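Local coordinates for penicillin-binding protein 2B (Streptococcus pneumoniae, PDB 2WAD) that probably acts as a transpeptidase that cross-links the peptides of adjacent glycan strands in cell-wall peptidoglycan, and is a target of penicillin, at residues 392-397 and 582-587; 430-435 and 440-445. All coordinates share one frame; numbering follows the deposited sequence.

Contact 1. Residues 392-397 and 582-587; sequences TISSGW and AILHQG. Unlike the reference sequence in segment 582-587: A582 (reference Ser).
W397 reaches across from helix 389-398 and presents the outer rim of its six-membered ring to I583 and L584 on helix 578-593. CZ3 of W397 makes the closest approach of this contact, 3.5 Å from CD2 of L584. That methyl meets the indole obliquely, while L584 CG, 3.8 Å from W397 CZ3, lies at the edge in the ring plane. On the neighbouring rim atom, W397 CH2 is 3.9 Å from I583 CG2, again at the edge and near the plane. With chi1 at -70° the CG1 branch of I583 sits beside the backbone N, and the CG2 methyl, opposite that N, is the one that meets the indole. The other methyl of L584, CD1, ends 3.7 Å from S394 OG. This is only a van der Waals touch, as CD1 is a methyl; the hydroxyl finds its polar partners elsewhere, in hydrogen bonds with A390 O, one turn back, and Y485 OH.

Two things hold the indole in this pose. I393, one turn earlier, lays CG2 over one face, 3.8 Å above the plane and offset toward the rim. At the far side of the ring system, W397 NE1 is hydrogen-bonded to G404 O, which fixes the turn of the ring and satisfies its polar atom.

The short segments run nearly antiparallel, at 155°, with axes 11.5 Å apart at closest approach. The gap is wide for helix packing, and it takes the long W397 and L584, passing each other in opposite senses, to close it. L402, in a loop, touches both I393 and W397. Helix 436-442 packs on I393 and I583, while helices 445-455 and 471-484 receive T392, so helix 389-398 has neighbours on several sides.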
loop_
_atom_site.group_PDB
_atom_site.type_symbol
_atom_site.label_atom_id
_atom_site.label_comp_id
_atom_site.label_asym_id
_atom_site.label_seq_id
_atom_site.Cartn_x
_atom_site.Cartn_y
_atom_site.Cartn_z
ATOM N N THR A 392 -0.196 27.182 5.501
ATOM C CA THR A 392 -1.088 28.346 5.387
ATOM C C THR A 392 -0.355 29.657 5.182
ATOM O O THR A 392 -0.795 30.489 4.388
ATOM C CB THR A 392 -1.958 28.523 6.635
ATOM O OG1 THR A 392 -2.606 27.275 6.922
ATOM C CG2 THR A 392 -2.997 29.591 6.383
ATOM N N ILE A 393 0.730 29.856 5.930
ATOM C CA ILE A 393 1.621 30.973 5.684
ATOM C C ILE A 393 2.165 30.929 4.256
ATOM O O ILE A 393 2.272 31.958 3.589
ATOM C CB ILE A 393 2.760 31.044 6.732
ATOM C CG1 ILE A 393 2.172 31.190 8.139
ATOM C CG2 ILE A 393 3.629 32.279 6.535
ATOM C CD1 ILE A 393 3.201 31.048 9.281
ATOM N N SER A 394 2.558 29.754 3.780
ATOM C CA SER A 394 3.057 29.669 2.409
ATOM C C SER A 394 1.999 30.219 1.429
ATOM O O SER A 394 2.305 30.967 0.504
ATOM C CB SER A 394 3.394 28.225 2.044
ATOM O OG SER A 394 4.424 27.694 2.860
ATOM N N SER A 395 0.750 29.833 1.633
ATOM C CA SER A 395 -0.339 30.290 0.789
ATOM C C SER A 395 -0.483 31.810 0.846
ATOM O O SER A 395 -0.841 32.422 -0.153
ATOM C CB SER A 395 -1.638 29.593 1.184
ATOM O OG SER A 395 -2.573 29.630 0.120
ATOM N N GLY A 396 -0.208 32.398 2.011
ATOM C CA GLY A 396 -0.149 33.839 2.192
ATOM C C GLY A 396 0.913 34.510 1.329
ATOM O O GLY A 396 0.656 35.549 0.733
ATOM N N TRP A 397 2.113 33.941 1.271
ATOM C CA TRP A 397 3.149 34.452 0.384
ATOM C C TRP A 397 2.765 34.305 -1.099
ATOM O O TRP A 397 2.936 35.259 -1.850
ATOM C CB TRP A 397 4.492 33.759 0.651
ATOM C CG TRP A 397 5.140 34.175 1.943
ATOM C CD1 TRP A 397 5.213 35.445 2.444
ATOM C CD2 TRP A 397 5.809 33.336 2.885
ATOM N NE1 TRP A 397 5.883 35.451 3.630
ATOM C CE2 TRP A 397 6.253 34.168 3.933
ATOM C CE3 TRP A 397 6.078 31.961 2.948
ATOM C CZ2 TRP A 397 6.940 33.671 5.043
ATOM C CZ3 TRP A 397 6.754 31.463 4.053
ATOM C CH2 TRP A 397 7.178 32.319 5.088
ATOM N N ALA A 582 13.288 29.939 4.218
ATOM C CA ALA A 582 14.227 30.135 5.317
ATOM C C ALA A 582 13.469 30.652 6.547
ATOM O O ALA A 582 13.804 30.323 7.677
ATOM C CB ALA A 582 15.366 31.078 4.896
ATOM N N ILE A 583 12.402 31.415 6.323
ATOM C CA ILE A 583 11.548 31.841 7.416
ATOM C C ILE A 583 10.820 30.651 8.041
ATOM O O ILE A 583 10.774 30.534 9.254
ATOM C CB ILE A 583 10.609 32.960 6.984
ATOM C CG1 ILE A 583 11.444 34.223 6.760
ATOM C CG2 ILE A 583 9.560 33.265 8.064
ATOM C CD1 ILE A 583 10.871 35.173 5.695
ATOM N N LEU A 584 10.286 29.737 7.236
ATOM C CA LEU A 584 9.655 28.547 7.800
ATOM C C LEU A 584 10.652 27.746 8.639
ATOM O O LEU A 584 10.300 27.316 9.723
ATOM C CB LEU A 584 9.063 27.647 6.714
ATOM C CG LEU A 584 8.003 28.264 5.788
ATOM C CD1 LEU A 584 7.482 27.202 4.796
ATOM C CD2 LEU A 584 6.844 28.975 6.538
ATOM N N HIS A 585 11.859 27.519 8.113
ATOM C CA HIS A 585 12.945 26.833 8.822
ATOM C C HIS A 585 13.328 27.470 10.169
ATOM O O HIS A 585 13.663 26.762 11.119
ATOM C CB HIS A 585 14.185 26.737 7.919
ATOM C CG HIS A 585 14.082 25.706 6.831
ATOM N ND1 HIS A 585 15.139 25.385 6.008
ATOM C CD2 HIS A 585 13.058 24.911 6.441
ATOM C CE1 HIS A 585 14.771 24.441 5.160
ATOM N NE2 HIS A 585 13.512 24.131 5.403
ATOM N N GLN A 586 13.275 28.796 10.258
ATOM C CA GLN A 586 13.587 29.502 11.508
ATOM C C GLN A 586 12.426 29.327 12.488
ATOM O O GLN A 586 12.646 29.144 13.683
ATOM C CB GLN A 586 13.891 30.994 11.253
ATOM C CG GLN A 586 14.350 31.818 12.459
ATOM C CD GLN A 586 15.717 31.404 13.025
ATOM O OE1 GLN A 586 16.572 30.887 12.306
ATOM N NE2 GLN A 586 15.926 31.639 14.316
ATOM N N GLY A 587 11.193 29.355 11.995
ATOM C CA GLY A 587 10.058 29.091 12.867
ATOM C C GLY A 587 10.070 27.699 13.481
ATOM O O GLY A 587 9.867 27.541 14.683
#

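Contact 2. Residues 430-435 and 440-445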
loop_
_atom_site.group_PDB
_atom_site.type_symbol
_atom_site.label_atom_id
_atom_site.label_comp_id
_atom_site.label_asym_id
_atom_site.label_seq_id
_atom_site.Cartn_x
_atom_site.Cartn_y
_atom_site.Cartn_z
ATOM N N GLY A 430 -2.698 39.464 26.504
ATOM C CA GLY A 430 -3.393 40.471 25.702
ATOM C C GLY A 430 -3.127 40.355 24.208
ATOM O O GLY A 430 -2.892 39.256 23.689
ATOM N N SER A 431 -3.175 41.495 23.521
ATOM C CA SER A 431 -2.849 41.586 22.095
ATOM C C SER A 431 -1.417 42.080 21.920
ATOM O O SER A 431 -0.922 42.896 22.700
ATOM C CB SER A 431 -3.790 42.573 21.404
ATOM O OG SER A 431 -5.106 42.064 21.471
ATOM N N PHE A 432 -0.742 41.579 20.897
ATOM C CA PHE A 432 0.665 41.891 20.748
ATOM C C PHE A 432 1.127 41.610 19.325
ATOM O O PHE A 432 0.533 40.805 18.609
ATOM C CB PHE A 432 1.508 41.107 21.773
ATOM C CG PHE A 432 1.332 39.623 21.689
ATOM C CD1 PHE A 432 0.402 38.974 22.495
ATOM C CD2 PHE A 432 2.072 38.872 20.781
ATOM C CE1 PHE A 432 0.208 37.596 22.408
ATOM C CE2 PHE A 432 1.891 37.492 20.688
ATOM C CZ PHE A 432 0.938 36.856 21.493
ATOM N N PRO A 433 2.196 42.291 18.907
ATOM C CA PRO A 433 2.774 42.064 17.591
ATOM C C PRO A 433 3.469 40.707 17.526
ATOM O O PRO A 433 4.002 40.232 18.539
ATOM C CB PRO A 433 3.772 43.213 17.431
ATOM C CG PRO A 433 4.126 43.607 18.837
ATOM C CD PRO A 433 2.961 43.250 19.720
ATOM N N ILE A 434 3.418 40.093 16.343
ATOM C CA ILE A 434 3.945 38.753 16.099
ATOM C C ILE A 434 4.402 38.626 14.632
ATOM O O ILE A 434 3.666 38.960 13.707
ATOM C CB ILE A 434 2.884 37.678 16.514
ATOM C CG1 ILE A 434 3.529 36.311 16.663
ATOM C CG2 ILE A 434 1.712 37.580 15.534
ATOM C CD1 ILE A 434 2.589 35.259 17.257
ATOM N N THR A 435 5.640 38.184 14.427
ATOM C CA THR A 435 6.180 37.876 13.106
ATOM C C THR A 435 5.793 36.473 12.639
ATOM O O THR A 435 5.133 35.711 13.348
ATOM C CB THR A 435 7.723 37.933 13.096
ATOM O OG1 THR A 435 8.260 36.897 13.937
ATOM C CG2 THR A 435 8.258 39.320 13.515
ATOM N N LEU A 440 4.761 30.757 14.131
ATOM C CA LEU A 440 5.026 29.317 14.155
ATOM C C LEU A 440 5.482 28.868 15.548
ATOM O O LEU A 440 4.990 27.856 16.077
ATOM C CB LEU A 440 6.031 28.941 13.062
ATOM C CG LEU A 440 5.488 28.983 11.620
ATOM C CD1 LEU A 440 6.566 28.846 10.566
ATOM C CD2 LEU A 440 4.442 27.910 11.369
ATOM N N GLU A 441 6.383 29.650 16.149
ATOM C CA GLU A 441 6.924 29.335 17.485
ATOM C C GLU A 441 5.837 29.177 18.548
ATOM O O GLU A 441 5.887 28.221 19.339
ATOM C CB GLU A 441 7.972 30.354 17.940
ATOM C CG GLU A 441 8.548 30.088 19.327
ATOM C CD GLU A 441 9.620 31.109 19.743
ATOM O OE1 GLU A 441 9.950 32.012 18.944
ATOM O OE2 GLU A 441 10.141 31.006 20.877
ATOM N N TYR A 442 4.845 30.074 18.506
ATOM C CA TYR A 442 3.745 30.110 19.469
ATOM C C TYR A 442 2.473 29.381 19.052
ATOM O O TYR A 442 1.556 29.182 19.861
ATOM C CB TYR A 442 3.351 31.551 19.785
ATOM C CG TYR A 442 4.476 32.494 20.111
ATOM C CD1 TYR A 442 5.694 32.035 20.604
ATOM C CD2 TYR A 442 4.312 33.865 19.938
ATOM C CE1 TYR A 442 6.731 32.926 20.892
ATOM C CE2 TYR A 442 5.332 34.755 20.236
ATOM C CZ TYR A 442 6.540 34.287 20.701
ATOM O OH TYR A 442 7.542 35.208 20.973
ATOM N N SER A 443 2.425 28.972 17.789
ATOM C CA SER A 443 1.233 28.351 17.225
ATOM C C SER A 443 0.052 29.311 17.250
ATOM O O SER A 443 -1.034 28.963 17.699
ATOM C CB SER A 443 0.890 27.019 17.908
ATOM O OG SER A 443 0.123 26.170 17.046
ATOM N N SER A 444 0.286 30.524 16.769
ATOM C CA SER A 444 -0.749 31.548 16.761
ATOM C C SER A 444 -1.847 31.232 15.752
ATOM O O SER A 444 -1.577 31.110 14.549
ATOM C CB SER A 444 -0.117 32.895 16.394
ATOM O OG SER A 444 -1.126 33.818 16.042
ATOM N N ASN A 445 -3.084 31.120 16.224
ATOM C CA ASN A 445 -4.213 31.102 15.292
ATOM C C ASN A 445 -4.498 32.473 14.655
ATOM O O ASN A 445 -4.973 32.527 13.523
ATOM C CB ASN A 445 -5.493 30.581 15.955
ATOM C CG ASN A 445 -5.511 29.068 16.143
ATOM O OD1 ASN A 445 -4.803 28.304 15.471
ATOM N ND2 ASN A 445 -6.373 28.619 17.047
#
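I434 brings its terminal methyl up to the ring of Y442, CD1 lying 3.5 Å from Y442 CD2 and oblique to the ring. The same methyl is 3.7 Å from S444 CB, so it sits between the tyrosine ring and the serine side chain. An extended chain carries it there: CG1 lies anti to the backbone N (chi1 -163°), and chi2 is extended too. The I434 and Y442 side chains run past each other in opposite senses. Two residues earlier, at the start of strand 432-434, F432 makes a looser touch, its CE2 4.4 Å from Y442 CE2, each CE2 lying obliquely to the other ring.

Y442 and S444 owe their positions to the way helix 436-442 ends. S443, with positive phi (62°), is the C-prime residue of a Schellman motif in which S444 N bonds back to A439 O, while the S443 N to L440 O bond is weak at 3.3 Å. The chain then turns straight into helix 445-455 with S444 as its N-cap. S444 OG bonds to Y447 N and to D410 OD2, and D410 belongs to strand 408-410, the antiparallel partner of 432-434. One hydroxyl thus ties the helix start to the little sheet whose I434 rests on the CB of the same serine. At the other end of helix 436-442, T435 is the N-cap.

The reversal at S443 points that side chain away from the strand. Its OG is hydrogen-bonded to S386 OG, the probable acyl-ester serine, and to K615 NZ, while N445 OD1 and S443 O are both hydrogen-bonded to K389 NZ. This pattern is consistent with the SxN motif of penicillin-binding transpeptidases, whose serine and asparagine lie beside the SxxK serine and lysine; the middle residue of the motif, S444, is the one that touches I434.

The two contacts lie in the transpeptidase domain with centres about 14 Å apart. Along the chain, 392-397 comes first, then 430-435 and 440-445 in quick succession, and 582-587 much later, so contact 2 falls between the two halves of contact 1. L440 joins them: I393 CD1 is 3.9 Å from L440 CG, and L584 CD2 is 4.0 Å from L440 CD1. Helix 436-442 therefore packs against both helices of contact 1 while its C-terminal end meets strand 432-434. Contact 2 holds residues beside the probable active site; contact 1 lies away from it but shares helix 389-398, whose first residue, K389, is hydrogen-bonded to S443 and N445.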